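Local structure of neurotoxin (Clostridium botulinum, 3N7L) at residues Thr146-Met151 / Met156-Gly161. The protein probably binds gangliosides on nerve cells, as the receptor-binding domain of a mosaic D/C botulinum neurotoxin. Residues are numbered along the deposited sequence; the frame is centred on the assembly and turned at random.
Sequences TITTNM and MIYING
T146 pairs with Y158 and T148 with M156 as hydrogen-bonded pairs of an antiparallel ladder, the two strand axes running at 163° and 4.8 Å apart, with I147 and I157 forming the non-hydrogen-bonded pair between them. Four backbone hydrogen bonds, two to each of the outer pairs, hold the strands together; the tightest, Y158 N to T146 O and M156 N to T148 O, both measure 2.8 Å. Alternation then sorts the side chains. On one face I147 and I157 run alongside each other, their CG1 atoms 4.2 Å apart, and F114 of the facing sheet packs against I147. The strands form a β-hairpin within the lectin-like jelly roll of the N-terminal half of the receptor-binding domain, where such a face looks into the sandwich. The other face carries T146, T148, M156 and Y158, and is covered in part by I220 of helix 217-226. Here Y158 turns its ring edge to the neighbouring strand: CD2 comes 3.5 Å from T146 O, and CE2 lies 3.9 Å from T148 OG1, both oxygens near the ring plane. The phenol hydroxyl reaches beyond the hairpin to hydrogen-bond with D217 OD1. M156 bends at its last torsion (chi3 -79°), and its S-methyl CE is pressed to 3.1 Å from T148 OG1, a tight van der Waals approach without a hydrogen bond. The T148 chi1 of 67° tucks OG1 over the backbone, alongside the M156 chain and against CB as well as CE, and sends CG2 toward Y158 CE2. Beyond the last pair, one water lies 3.0 Å from both T146 OG1 and G161 N, accepting from the latter.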
# COMPACT_ATOMS: atom_id res chain seq x y z
N THR A 146 4.59 -11.61 -7.22
CA THR A 146 5.66 -12.46 -7.71
C THR A 146 5.04 -13.81 -8.04
O THR A 146 4.53 -14.50 -7.16
CB THR A 146 6.78 -12.67 -6.68
OG1 THR A 146 7.32 -11.41 -6.29
CG2 THR A 146 7.90 -13.49 -7.31
N ILE A 147 5.08 -14.16 -9.32
CA ILE A 147 4.53 -15.44 -9.75
C ILE A 147 5.69 -16.30 -10.22
O ILE A 147 6.46 -15.87 -11.08
CB ILE A 147 3.53 -15.24 -10.92
CG1 ILE A 147 2.31 -14.45 -10.42
CG2 ILE A 147 3.10 -16.59 -11.49
CD1 ILE A 147 1.41 -13.94 -11.53
N THR A 148 5.85 -17.48 -9.65
CA THR A 148 6.93 -18.37 -10.07
C THR A 148 6.32 -19.62 -10.70
O THR A 148 5.33 -20.16 -10.20
CB THR A 148 7.87 -18.78 -8.89
OG1 THR A 148 7.16 -19.59 -7.95
CG2 THR A 148 8.41 -17.54 -8.18
N THR A 149 6.90 -20.08 -11.80
CA THR A 149 6.38 -21.24 -12.48
C THR A 149 7.45 -22.20 -12.99
O THR A 149 8.37 -21.81 -13.69
CB THR A 149 5.51 -20.84 -13.71
OG1 THR A 149 4.35 -20.11 -13.27
CG2 THR A 149 5.06 -22.07 -14.48
N ASN A 150 7.31 -23.46 -12.60
CA ASN A 150 8.20 -24.52 -13.06
C ASN A 150 7.25 -25.46 -13.79
O ASN A 150 6.43 -26.13 -13.16
CB ASN A 150 8.84 -25.25 -11.88
CG ASN A 150 9.79 -26.35 -12.32
OD1 ASN A 150 9.60 -26.96 -13.38
ND2 ASN A 150 10.80 -26.63 -11.52
N MET A 151 7.35 -25.50 -15.11
CA MET A 151 6.46 -26.34 -15.91
C MET A 151 6.54 -27.83 -15.56
O MET A 151 5.67 -28.61 -15.95
CB MET A 151 6.73 -26.13 -17.40
CG MET A 151 6.37 -24.72 -17.89
SD MET A 151 4.64 -24.25 -17.56
CE MET A 151 3.78 -25.14 -18.86
N MET A 156 3.45 -20.98 -8.24
CA MET A 156 3.28 -20.34 -6.94
C MET A 156 3.08 -18.84 -7.05
O MET A 156 3.65 -18.19 -7.94
CB MET A 156 4.51 -20.60 -6.05
CG MET A 156 4.96 -22.05 -5.96
SD MET A 156 6.35 -22.28 -4.83
CE MET A 156 7.71 -21.74 -5.83
N ILE A 157 2.27 -18.27 -6.17
CA ILE A 157 2.06 -16.83 -6.20
C ILE A 157 2.35 -16.23 -4.84
O ILE A 157 1.90 -16.73 -3.81
CB ILE A 157 0.63 -16.44 -6.65
CG1 ILE A 157 0.51 -14.92 -6.71
CG2 ILE A 157 -0.42 -17.00 -5.70
CD1 ILE A 157 -0.72 -14.42 -7.41
N TYR A 158 3.14 -15.16 -4.85
CA TYR A 158 3.52 -14.45 -3.64
C TYR A 158 2.99 -13.02 -3.71
O TYR A 158 2.90 -12.43 -4.80
CB TYR A 158 5.04 -14.40 -3.50
CG TYR A 158 5.75 -15.73 -3.45
CD1 TYR A 158 6.27 -16.22 -2.25
CD2 TYR A 158 5.95 -16.49 -4.62
CE1 TYR A 158 6.99 -17.42 -2.20
CE2 TYR A 158 6.67 -17.69 -4.58
CZ TYR A 158 7.19 -18.15 -3.37
OH TYR A 158 7.92 -19.31 -3.32
N ILE A 159 2.65 -12.46 -2.56
CA ILE A 159 2.17 -11.09 -2.48
C ILE A 159 3.00 -10.45 -1.38
O ILE A 159 3.04 -10.94 -0.26
CB ILE A 159 0.67 -11.03 -2.11
CG1 ILE A 159 -0.16 -11.65 -3.25
CG2 ILE A 159 0.24 -9.59 -1.85
CD1 ILE A 159 0.01 -10.95 -4.59
N ASN A 160 3.68 -9.36 -1.72
CA ASN A 160 4.54 -8.66 -0.77
C ASN A 160 5.54 -9.62 -0.12
O ASN A 160 5.81 -9.54 1.08
CB ASN A 160 3.71 -7.95 0.30
CG ASN A 160 2.82 -6.88 -0.29
OD1 ASN A 160 3.17 -6.26 -1.29
ND2 ASN A 160 1.65 -6.66 0.32
N GLY A 161 6.08 -10.52 -0.93
CA GLY A 161 7.06 -11.47 -0.43
C GLY A 161 6.51 -12.67 0.33
O GLY A 161 7.29 -13.54 0.72
O HOH W 1 5.73 -10.91 -3.85